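Local coordinates for protein pyridoxamine 5-phosphate-dependent dehydrase (Escherichia coli, PDB 3B8X) that removes the C3'-hydroxyl group from GDP-4-keto-6-deoxy-D-mannose by a combined transamination and deoxygenation in the biosynthesis of L-colitose, at residues E160-C163 / E164-G167; N171-C174 / A175-G179; T183-F187 / Y188-I192. The protein carries 1 engineered substitution. One frame throughout, in Å; residues are numbered along the deposited sequence.

Interaction 1: E160-C163 / E164-G167. With G4M ([(2R,3S,4R,5R)-5-(2-amino-6-oxo-1,6-dihydro-9H-purin-9-yl)-3,4-dihydroxytetrahydrofuran-2-yl]methyl (2R,3S,4S,5S,6R)-3,4-dihydroxy-5-[({3-hydroxy-2-methyl-5-[(phosphonooxy)methyl]pyridin-4-yl}methyl)amino]-6-methyltetrahydro-2H-pyran-2-yl dihydrogen diphosphate), chain O.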
loop_
_atom_site.group_PDB
_atom_site.type_symbol
_atom_site.label_atom_id
_atom_site.label_comp_id
_atom_site.label_asym_id
_atom_site.label_seq_id
_atom_site.Cartn_x
_atom_site.Cartn_y
_atom_site.Cartn_z
ATOM N N GLU B 160 0.688 -14.998 -12.464
ATOM C CA GLU B 160 2.097 -14.750 -12.766
ATOM C C GLU B 160 2.488 -13.532 -11.973
ATOM O O GLU B 160 1.727 -12.567 -11.905
ATOM C CB GLU B 160 2.282 -14.299 -14.212
ATOM C CG GLU B 160 2.343 -15.407 -15.246
ATOM C CD GLU B 160 2.371 -14.844 -16.657
ATOM O OE1 GLU B 160 3.465 -14.530 -17.175
ATOM O OE2 GLU B 160 1.287 -14.641 -17.247
ATOM N N ASP B 161 3.663 -13.570 -11.368
ATOM C CA ASP B 161 4.194 -12.381 -10.733
ATOM C C ASP B 161 5.183 -11.987 -11.846
ATOM O O ASP B 161 6.154 -12.700 -12.072
ATOM C CB ASP B 161 4.921 -12.703 -9.410
ATOM C CG ASP B 161 5.761 -11.503 -8.894
ATOM O OD1 ASP B 161 6.044 -10.638 -9.750
ATOM O OD2 ASP B 161 6.117 -11.426 -7.670
ATOM N N ASN B 162 4.849 -10.961 -12.624
ATOM C CA ASN B 162 5.705 -10.497 -13.693
ATOM C C ASN B 162 6.456 -9.186 -13.411
ATOM O O ASN B 162 6.866 -8.482 -14.326
ATOM C CB ASN B 162 4.944 -10.307 -15.006
ATOM C CG ASN B 162 5.866 -10.495 -16.253
ATOM O OD1 ASN B 162 6.697 -11.408 -16.307
ATOM N ND2 ASN B 162 5.706 -9.638 -17.247
ATOM N N CYS B 163 6.780 -8.966 -12.153
ATOM C CA CYS B 163 7.459 -7.759 -11.777
ATOM C C CYS B 163 8.910 -7.660 -12.247
ATOM O O CYS B 163 9.460 -6.553 -12.225
ATOM C CB CYS B 163 7.316 -7.568 -10.253
ATOM S SG CYS B 163 5.614 -7.187 -9.718
ATOM N N GLU B 164 9.535 -8.765 -12.668
ATOM C CA GLU B 164 10.924 -8.684 -13.108
ATOM C C GLU B 164 11.019 -8.913 -14.588
ATOM O O GLU B 164 12.109 -8.815 -15.146
ATOM C CB GLU B 164 11.841 -9.699 -12.403
ATOM C CG GLU B 164 11.766 -9.582 -10.882
ATOM C CD GLU B 164 12.600 -10.606 -10.135
ATOM O OE1 GLU B 164 13.326 -11.392 -10.777
ATOM O OE2 GLU B 164 12.504 -10.646 -8.885
ATOM N N SER B 165 9.895 -9.240 -15.223
ATOM C CA SER B 165 9.948 -9.560 -16.640
ATOM C C SER B 165 9.017 -8.800 -17.564
ATOM O O SER B 165 8.520 -9.367 -18.536
ATOM C CB SER B 165 9.854 -11.076 -16.893
ATOM O OG SER B 165 10.688 -11.765 -15.966
ATOM N N MET B 166 8.821 -7.508 -17.304
ATOM C CA MET B 166 8.028 -6.712 -18.224
ATOM C C MET B 166 8.674 -6.828 -19.610
ATOM O O MET B 166 9.888 -6.802 -19.734
ATOM C CB MET B 166 8.047 -5.245 -17.817
ATOM C CG MET B 166 7.190 -4.424 -18.746
ATOM S SD MET B 166 7.071 -2.699 -18.247
ATOM C CE MET B 166 5.993 -2.706 -16.896
ATOM N N GLY B 167 7.883 -6.970 -20.665
ATOM C CA GLY B 167 8.490 -7.066 -21.989
ATOM C C GLY B 167 8.974 -8.447 -22.457
ATOM O O GLY B 167 9.426 -8.607 -23.600
HETATM O OP3 G4M O . 9.403 -3.192 -5.849
HETATM P PL G4M O . 7.871 -3.464 -6.153
HETATM O OP1 G4M O . 6.939 -3.363 -4.828
HETATM O OP2 G4M O . 7.359 -2.399 -7.242
HETATM O OP4 G4M O . 7.730 -4.918 -6.874
HETATM C C5B G4M O . 7.874 -5.902 -5.890
HETATM C C5L G4M O . 8.301 -7.145 -6.572
HETATM C C6L G4M O . 7.382 -8.171 -6.745
HETATM N N1L G4M O . 7.765 -9.302 -7.293
HETATM C C2L G4M O . 8.994 -9.529 -7.704
HETATM C C2A G4M O . 9.371 -10.877 -8.273
HETATM C C3L G4M O . 9.981 -8.552 -7.616
HETATM O O3L G4M O . 11.239 -8.872 -7.991
HETATM C C4L G4M O . 9.610 -7.290 -7.052
HETATM C C4A G4M O . 10.535 -6.248 -6.899
HETATM N N4A G4M O . 11.784 -6.453 -7.195
HETATM C C4G G4M O . 12.691 -5.362 -7.139
HETATM C C5G G4M O . 14.075 -5.809 -6.734
HETATM C C6G G4M O . 14.531 -6.994 -7.585
HETATM O O5G G4M O . 14.863 -4.680 -7.100
HETATM C C3G G4M O . 12.247 -4.303 -6.117
HETATM O O3G G4M O . 11.717 -3.200 -6.844
HETATM C C2G G4M O . 13.483 -3.804 -5.312
HETATM O O2G G4M O . 13.210 -2.580 -4.623
HETATM C C1G G4M O . 14.661 -3.577 -6.229
HETATM O O1G G4M O . 15.810 -3.604 -5.392
HETATM P P2 G4M O . 17.010 -2.605 -5.692
HETATM O O3P G4M O . 17.385 -2.650 -7.264
HETATM O O4P G4M O . 18.317 -3.172 -4.918
HETATM O OPP G4M O . 16.432 -1.186 -5.188
HETATM P P G4M O . 17.548 -0.033 -5.109
HETATM O O1P G4M O . 18.902 -0.294 -4.264
HETATM O O2P G4M O . 16.695 1.110 -4.402
HETATM O "O5'" G4M O . 17.770 0.583 -6.548
HETATM C "C5'" G4M O . 18.818 -0.074 -7.229
HETATM C "C4'" G4M O . 19.762 1.000 -7.746
HETATM O "O4'" G4M O . 18.985 2.115 -8.278
HETATM C "C3'" G4M O . 20.602 1.573 -6.582
HETATM O "O3'" G4M O . 21.854 1.946 -7.136
HETATM C "C2'" G4M O . 19.783 2.801 -6.124
HETATM O "O2'" G4M O . 20.684 3.776 -5.586
HETATM C "C1'" G4M O . 19.262 3.283 -7.471
HETATM N N9 G4M O . 18.051 4.097 -7.320
HETATM C C8 G4M O . 16.848 3.656 -6.869
HETATM N N7 G4M O . 16.000 4.665 -6.918
HETATM C C4 G4M O . 17.938 5.418 -7.677
HETATM C C5 G4M O . 16.600 5.795 -7.417
HETATM C C6 G4M O . 16.183 7.142 -7.716
HETATM O O6 G4M O . 15.047 7.551 -7.533
HETATM N N3 G4M O . 18.797 6.313 -8.172
HETATM C C2 G4M O . 18.403 7.552 -8.421
HETATM N N1 G4M O . 17.119 7.983 -8.207
HETATM N N2 G4M O . 19.304 8.447 -8.907
HETATM O O HOH W 1 8.862 -11.373 -12.053
HETATM O O HOH W 2 5.520 -8.737 -20.385
HETATM O O HOH W 3 9.763 -5.704 -15.274
#

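Interaction 2: N171-C174 / A175-G179. With NA (sodium ion), chain N.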
loop_
_atom_site.group_PDB
_atom_site.type_symbol
_atom_site.label_atom_id
_atom_site.label_comp_id
_atom_site.label_asym_id
_atom_site.label_seq_id
_atom_site.Cartn_x
_atom_site.Cartn_y
_atom_site.Cartn_z
ATOM N N ASN B 171 6.328 -17.605 -27.016
ATOM C CA ASN B 171 5.426 -17.965 -28.098
ATOM C C ASN B 171 4.591 -16.750 -28.566
ATOM O O ASN B 171 3.394 -16.877 -28.776
ATOM C CB ASN B 171 4.498 -19.119 -27.668
ATOM C CG ASN B 171 5.191 -20.490 -27.688
ATOM O OD1 ASN B 171 6.408 -20.593 -27.869
ATOM N ND2 ASN B 171 4.409 -21.547 -27.484
ATOM N N ASN B 172 5.208 -15.588 -28.776
ATOM C CA ASN B 172 4.458 -14.419 -29.252
ATOM C C ASN B 172 3.419 -13.872 -28.256
ATOM O O ASN B 172 2.641 -12.970 -28.587
ATOM C CB ASN B 172 3.770 -14.755 -30.580
ATOM C CG ASN B 172 4.455 -14.125 -31.771
ATOM O OD1 ASN B 172 3.848 -13.339 -32.502
ATOM N ND2 ASN B 172 5.722 -14.477 -31.985
ATOM N N LYS B 173 3.383 -14.431 -27.051
ATOM C CA LYS B 173 2.444 -13.970 -26.022
ATOM C C LYS B 173 3.245 -13.214 -24.946
ATOM O O LYS B 173 4.273 -13.702 -24.483
ATOM C CB LYS B 173 1.746 -15.174 -25.396
ATOM C CG LYS B 173 0.700 -14.795 -24.396
ATOM C CD LYS B 173 -0.371 -15.852 -24.281
ATOM C CE LYS B 173 -1.454 -15.394 -23.295
ATOM N NZ LYS B 173 -2.158 -14.186 -23.855
ATOM N N CYS B 174 2.795 -12.042 -24.538
ATOM C CA CYS B 174 3.567 -11.296 -23.541
ATOM C C CYS B 174 3.548 -11.871 -22.153
ATOM O O CYS B 174 2.475 -12.064 -21.611
ATOM C CB CYS B 174 2.989 -9.903 -23.374
ATOM S SG CYS B 174 3.282 -8.910 -24.827
ATOM N N ALA B 175 4.703 -11.956 -21.507
ATOM C CA ALA B 175 4.724 -12.424 -20.093
ATOM C C ALA B 175 3.731 -11.571 -19.325
ATOM O O ALA B 175 3.541 -10.405 -19.688
ATOM C CB ALA B 175 6.113 -12.294 -19.497
ATOM N N GLY B 176 3.118 -12.136 -18.279
ATOM C CA GLY B 176 2.106 -11.440 -17.497
ATOM C C GLY B 176 0.693 -11.759 -18.007
ATOM O O GLY B 176 -0.305 -11.568 -17.302
ATOM N N THR B 177 0.587 -12.197 -19.252
ATOM C CA THR B 177 -0.741 -12.460 -19.794
ATOM C C THR B 177 -1.184 -13.916 -19.894
ATOM O O THR B 177 -2.287 -14.226 -20.362
ATOM C CB THR B 177 -0.930 -11.790 -21.158
ATOM O OG1 THR B 177 -0.137 -12.503 -22.120
ATOM C CG2 THR B 177 -0.489 -10.304 -21.084
ATOM N N PHE B 178 -0.336 -14.822 -19.449
ATOM C CA PHE B 178 -0.713 -16.230 -19.493
ATOM C C PHE B 178 -1.680 -16.598 -18.357
ATOM O O PHE B 178 -2.619 -17.374 -18.548
ATOM C CB PHE B 178 0.554 -17.051 -19.397
ATOM C CG PHE B 178 1.468 -16.878 -20.593
ATOM C CD1 PHE B 178 2.383 -15.808 -20.665
ATOM C CD2 PHE B 178 1.413 -17.766 -21.655
ATOM C CE1 PHE B 178 3.217 -15.666 -21.743
ATOM C CE2 PHE B 178 2.245 -17.590 -22.751
ATOM C CZ PHE B 178 3.180 -16.590 -22.765
ATOM N N GLY B 179 -1.455 -15.991 -17.195
ATOM C CA GLY B 179 -2.231 -16.214 -15.990
ATOM C C GLY B 179 -3.625 -15.588 -15.999
ATOM O O GLY B 179 -3.978 -14.774 -16.870
HETATM NA NA NA N . -4.576 -13.405 -20.881
HETATM O O HOH W 4 -4.048 -12.040 -23.061
HETATM O O HOH W 5 0.210 -11.030 -25.259
HETATM O O HOH W 6 -5.424 -14.759 -18.938
HETATM O O HOH W 7 -5.107 -15.664 -21.857
HETATM O O HOH W 8 -4.283 -11.232 -19.270
#

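Interaction 3: T183-F187 / Y188-I192. Engineered in segment 188-192: N190 (natural residue His). With G4M ([(2R,3S,4R,5R)-5-(2-amino-6-oxo-1,6-dihydro-9H-purin-9-yl)-3,4-dihydroxytetrahydrofuran-2-yl]methyl (2R,3S,4S,5S,6R)-3,4-dihydroxy-5-[({3-hydroxy-2-methyl-5-[(phosphonooxy)methyl]pyridin-4-yl}methyl)amino]-6-methyltetrahydro-2H-pyran-2-yl dihydrogen diphosphate), chain O.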
loop_
_atom_site.group_PDB
_atom_site.type_symbol
_atom_site.label_atom_id
_atom_site.label_comp_id
_atom_site.label_asym_id
_atom_site.label_seq_id
_atom_site.Cartn_x
_atom_site.Cartn_y
_atom_site.Cartn_z
ATOM N N THR B 183 1.103 -9.629 -12.614
ATOM C CA THR B 183 1.544 -8.386 -11.970
ATOM C C THR B 183 2.800 -7.794 -12.584
ATOM O O THR B 183 3.653 -8.527 -13.067
ATOM C CB THR B 183 1.715 -8.549 -10.440
ATOM O OG1 THR B 183 2.671 -9.593 -10.142
ATOM C CG2 THR B 183 0.368 -8.811 -9.730
ATOM N N PHE B 184 2.898 -6.465 -12.578
ATOM C CA PHE B 184 4.092 -5.779 -13.057
ATOM C C PHE B 184 4.519 -4.724 -12.038
ATOM O O PHE B 184 3.727 -4.309 -11.172
ATOM C CB PHE B 184 3.874 -5.074 -14.398
ATOM C CG PHE B 184 3.450 -5.969 -15.493
ATOM C CD1 PHE B 184 2.208 -6.567 -15.449
ATOM C CD2 PHE B 184 4.228 -6.102 -16.637
ATOM C CE1 PHE B 184 1.756 -7.346 -16.485
ATOM C CE2 PHE B 184 3.751 -6.877 -17.727
ATOM C CZ PHE B 184 2.524 -7.523 -17.625
ATOM N N SER B 185 5.779 -4.315 -12.118
ATOM C CA SER B 185 6.292 -3.257 -11.247
ATOM C C SER B 185 6.893 -2.182 -12.129
ATOM O O SER B 185 7.467 -2.463 -13.189
ATOM C CB SER B 185 7.401 -3.771 -10.315
ATOM O OG SER B 185 8.199 -2.703 -9.771
ATOM N N SER B 186 6.762 -0.932 -11.699
ATOM C CA SER B 186 7.431 0.161 -12.422
ATOM C C SER B 186 8.345 0.909 -11.432
ATOM O O SER B 186 8.383 2.155 -11.398
ATOM C CB SER B 186 6.453 1.091 -13.177
ATOM O OG SER B 186 5.323 1.444 -12.395
ATOM N N PHE B 187 9.033 0.141 -10.584
ATOM C CA PHE B 187 10.003 0.757 -9.665
ATOM C C PHE B 187 11.203 1.291 -10.472
ATOM O O PHE B 187 11.409 0.872 -11.603
ATOM C CB PHE B 187 10.483 -0.208 -8.560
ATOM C CG PHE B 187 11.508 0.410 -7.635
ATOM C CD1 PHE B 187 11.170 1.505 -6.858
ATOM C CD2 PHE B 187 12.829 -0.044 -7.618
ATOM C CE1 PHE B 187 12.118 2.118 -6.066
ATOM C CE2 PHE B 187 13.787 0.544 -6.785
ATOM C CZ PHE B 187 13.418 1.638 -6.031
ATOM N N TYR B 188 11.971 2.224 -9.896
ATOM C CA TYR B 188 13.145 2.827 -10.564
ATOM C C TYR B 188 14.091 1.864 -11.247
ATOM O O TYR B 188 14.541 2.114 -12.349
ATOM C CB TYR B 188 13.976 3.555 -9.516
ATOM C CG TYR B 188 15.189 4.234 -10.091
ATOM C CD1 TYR B 188 15.078 5.490 -10.672
ATOM C CD2 TYR B 188 16.444 3.625 -10.059
ATOM C CE1 TYR B 188 16.200 6.139 -11.177
ATOM C CE2 TYR B 188 17.574 4.269 -10.589
ATOM C CZ TYR B 188 17.433 5.527 -11.123
ATOM O OH TYR B 188 18.480 6.160 -11.738
ATOM N N SER B 189 14.462 0.788 -10.572
ATOM C CA SER B 189 15.453 -0.123 -11.140
ATOM C C SER B 189 14.887 -1.171 -12.092
ATOM O O SER B 189 15.570 -2.134 -12.445
ATOM C CB SER B 189 16.246 -0.808 -10.018
ATOM O OG SER B 189 15.390 -1.490 -9.113
ATOM N N ASN B 190 13.646 -0.953 -12.546
ATOM C CA ASN B 190 12.930 -1.913 -13.370
ATOM C C ASN B 190 12.921 -1.558 -14.855
ATOM O O ASN B 190 13.611 -0.677 -15.272
ATOM C CB ASN B 190 11.509 -2.046 -12.856
ATOM C CG ASN B 190 11.080 -3.443 -12.802
ATOM O OD1 ASN B 190 11.525 -4.254 -13.605
ATOM N ND2 ASN B 190 10.252 -3.769 -11.837
ATOM N N HIS B 191 12.149 -2.310 -15.645
ATOM C CA HIS B 191 12.075 -2.070 -17.083
ATOM C C HIS B 191 11.617 -0.662 -17.418
ATOM O O HIS B 191 12.117 -0.056 -18.335
ATOM C CB HIS B 191 11.205 -3.125 -17.777
ATOM C CG HIS B 191 11.904 -4.431 -17.880
ATOM N ND1 HIS B 191 11.816 -5.399 -16.897
ATOM C CD2 HIS B 191 12.843 -4.859 -18.753
ATOM C CE1 HIS B 191 12.609 -6.410 -17.217
ATOM N NE2 HIS B 191 13.272 -6.089 -18.316
ATOM N N ILE B 192 10.620 -0.181 -16.699
ATOM C CA ILE B 192 10.122 1.200 -16.835
ATOM C C ILE B 192 10.039 1.725 -15.408
ATOM O O ILE B 192 10.005 0.927 -14.460
ATOM C CB ILE B 192 8.738 1.336 -17.553
ATOM C CG1 ILE B 192 7.592 0.714 -16.742
ATOM C CG2 ILE B 192 8.847 0.792 -18.949
ATOM C CD1 ILE B 192 6.172 1.055 -17.312
HETATM O OP3 G4M O . 9.403 -3.192 -5.849
HETATM P PL G4M O . 7.871 -3.464 -6.153
HETATM O OP1 G4M O . 6.939 -3.363 -4.828
HETATM O OP2 G4M O . 7.359 -2.399 -7.242
HETATM O OP4 G4M O . 7.730 -4.918 -6.874
HETATM C C5B G4M O . 7.874 -5.902 -5.890
HETATM C C5L G4M O . 8.301 -7.145 -6.572
HETATM C C6L G4M O . 7.382 -8.171 -6.745
HETATM N N1L G4M O . 7.765 -9.302 -7.293
HETATM C C2L G4M O . 8.994 -9.529 -7.704
HETATM C C2A G4M O . 9.371 -10.877 -8.273
HETATM C C3L G4M O . 9.981 -8.552 -7.616
HETATM O O3L G4M O . 11.239 -8.872 -7.991
HETATM C C4L G4M O . 9.610 -7.290 -7.052
HETATM C C4A G4M O . 10.535 -6.248 -6.899
HETATM N N4A G4M O . 11.784 -6.453 -7.195
HETATM C C4G G4M O . 12.691 -5.362 -7.139
HETATM C C5G G4M O . 14.075 -5.809 -6.734
HETATM C C6G G4M O . 14.531 -6.994 -7.585
HETATM O O5G G4M O . 14.863 -4.680 -7.100
HETATM C C3G G4M O . 12.247 -4.303 -6.117
HETATM O O3G G4M O . 11.717 -3.200 -6.844
HETATM C C2G G4M O . 13.483 -3.804 -5.312
HETATM O O2G G4M O . 13.210 -2.580 -4.623
HETATM C C1G G4M O . 14.661 -3.577 -6.229
HETATM O O1G G4M O . 15.810 -3.604 -5.392
HETATM P P2 G4M O . 17.010 -2.605 -5.692
HETATM O O3P G4M O . 17.385 -2.650 -7.264
HETATM O O4P G4M O . 18.317 -3.172 -4.918
HETATM O OPP G4M O . 16.432 -1.186 -5.188
HETATM P P G4M O . 17.548 -0.033 -5.109
HETATM O O1P G4M O . 18.902 -0.294 -4.264
HETATM O O2P G4M O . 16.695 1.110 -4.402
HETATM O "O5'" G4M O . 17.770 0.583 -6.548
HETATM C "C5'" G4M O . 18.818 -0.074 -7.229
HETATM C "C4'" G4M O . 19.762 1.000 -7.746
HETATM O "O4'" G4M O . 18.985 2.115 -8.278
HETATM C "C3'" G4M O . 20.602 1.573 -6.582
HETATM O "O3'" G4M O . 21.854 1.946 -7.136
HETATM C "C2'" G4M O . 19.783 2.801 -6.124
HETATM O "O2'" G4M O . 20.684 3.776 -5.586
HETATM C "C1'" G4M O . 19.262 3.283 -7.471
HETATM N N9 G4M O . 18.051 4.097 -7.320
HETATM C C8 G4M O . 16.848 3.656 -6.869
HETATM N N7 G4M O . 16.000 4.665 -6.918
HETATM C C4 G4M O . 17.938 5.418 -7.677
HETATM C C5 G4M O . 16.600 5.795 -7.417
HETATM C C6 G4M O . 16.183 7.142 -7.716
HETATM O O6 G4M O . 15.047 7.551 -7.533
HETATM N N3 G4M O . 18.797 6.313 -8.172
HETATM C C2 G4M O . 18.403 7.552 -8.421
HETATM N N1 G4M O . 17.119 7.983 -8.207
HETATM N N2 G4M O . 19.304 8.447 -8.907
HETATM O O HOH W 9 9.393 -2.303 -15.400
#

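Interaction 1: E160-C163 / E164-G167
N162 and S165 face each other across a type I beta turn that carries the chain away from the end of strand 157-161, a central strand of the large mixed sheet of this aspartate aminotransferase-like fold. The turn is closed by the backbone bond from S165 N to N162 O at 3.2 Å. The N162 side chain, with CG anti to the backbone nitrogen (chi1 -152°), reaches across the turn to S165: ND2 gives a weak hydrogen bond to S165 O, while OD1 lies beside S165 CB. Both polar ends also answer to N136, whose amide reaches N162 OD1 and whose carbonyl accepts from S165 OG.

D161, C163 and E164 turn to the cofactor part of the bound ligand and approach its pyridine ring from different directions. D161 comes to the ring nitrogen, OD2 standing 2.7 Å from N1L, as expected of the aspartate that faces this atom in fold type I enzymes. Its second oxygen, OD1, accepts a nearly straight bond from C163 N (3.0 Å, 166°), an Asx turn that helps fix the rotation of the carboxylate; N62 ND2 and T93 OG1 are also hydrogen-bonded to OD2. C163 places CB over one face of the ring, 3.5 Å from N1L, with SG displaced toward C6L. E164 reaches the substituent O3L through an extended chain, and its other oxygen, OE1, is tied to L138 N. A water joins D161 O to E164 N. The ligand's O3L donates to E164 OE2 at 2.4 Å, a very short bond whose exact length is doubtful.

Interaction 2: N171-C174 / A175-G179
With CG of K173 set opposite the backbone nitrogen (chi1 -176°) and OG1 of T177 turned between its own nitrogen and carbonyl carbon (chi1 72°), the lysine chain passes over the F178 ring and the threonine hydroxyl meets both the lysine and C174. T177 ends a type II beta turn that starts from C174, the last residue of strand 173-174, which pairs with 169-170; G176 takes the backbone angles that favour glycine there.

C174 O is gripped twice, by T177 N at 3.0 Å and by T177 OG1 at 2.7 Å, both donors lying in the carbonyl plane and the hydroxyl on a lone pair. Since its proton goes to C174, OG1 is available to accept from K173 NZ at 3.2 Å, brought there by a bend at chi4 (65°). The F178 ring runs past the lysine in the opposite direction: K173 CB comes within 3.3 Å of F178 CZ, and CG sits over the ring face, 3.7 Å from the centroid in a CH-pi contact, offset toward the rim. The ammonium group is farther off, so any cation-pi attraction is weak at most. F178 is also stacked with F144. The carboxylate of E160 accepts from the backbone nitrogens of G176, F178 and G179, tying the loop to strand 157-161.

The turn leads into a sodium site. Four waters complete the coordination by T177 O and D203, and one of them links K173 NZ to the ion. T177 binds the metal directly with its carbonyl oxygen, O to sodium 2.5 Å.

Interaction 3: T183-F187 / Y188-I192
F187 and Y188, neighbours in sequence, turn their rings in different directions and cross each other, with the CB of Y188 set over the centre of the F187 ring, 4.0 Å from the centroid, in a CH-pi contact. In both residues CG stands anti to the backbone nitrogen. In F187 (chi1 178°) this carries the ring along the sugar and diphosphate part of the bound nucleotide; in Y188 (chi1 -179°) it turns the ring to the guanine, which lies face to face with it, C5 of the base 3.3 Å above the ring plane and over its centre. F187 also packs on R252 and Y188 on T31 of the second subunit, so the pocket lies at the dimer interface.

S189 uses a different rotamer: its hydroxyl sits between the backbone nitrogen and the carbonyl carbon (chi1 56°), and from there OG donates to O3P of the ligand at 3.0 Å while resting at the edge of the F187 ring near CD2. The turn that presents these three residues is type I, closed by N190 N to F187 O at 3.0 Å, the donor standing above the carbonyl plane.

S185 OG donates to the cofactor phosphate oxygen OP2 at 2.7 Å and accepts from F187 N at 3.1 Å, the ST turn that orients it. N190 OD1 accepts from H191 N. S186 CB packs on I192 CG1 at 3.8 Å, and S186 OG is bonded to T194. A strand-end serine on the cofactor phosphate, with the following loop along the sugar nucleotide, marks the fold type I pocket; in aminotransferases of this family that loop carries the Schiff-base lysine, to which position 190, naturally histidine and here engineered to asparagine, probably corresponds.

Interactions 1 and 3 are buried contacts at the ends of neighbouring strands of the mixed sheet, 157-161 and 181-185, their centres about 9 Å apart, and both grip the same ligand: interaction 1 meets the pyridine ring with acidic and sulfur side chains, while interaction 3 meets the phosphates with hydroxyls and the guanine with an aromatic face. C163 O to N190 ND2 (2.9 Å) joins the two loops, beside the strand pairing of E160 O with T183 N (3.1 Å). Interaction 2 is partly buried and farther out, binding sodium instead of the ligand by a carbonyl and waters. It joins interaction 1 through E160, and interaction 3 by packing of A175 and G176 on F184.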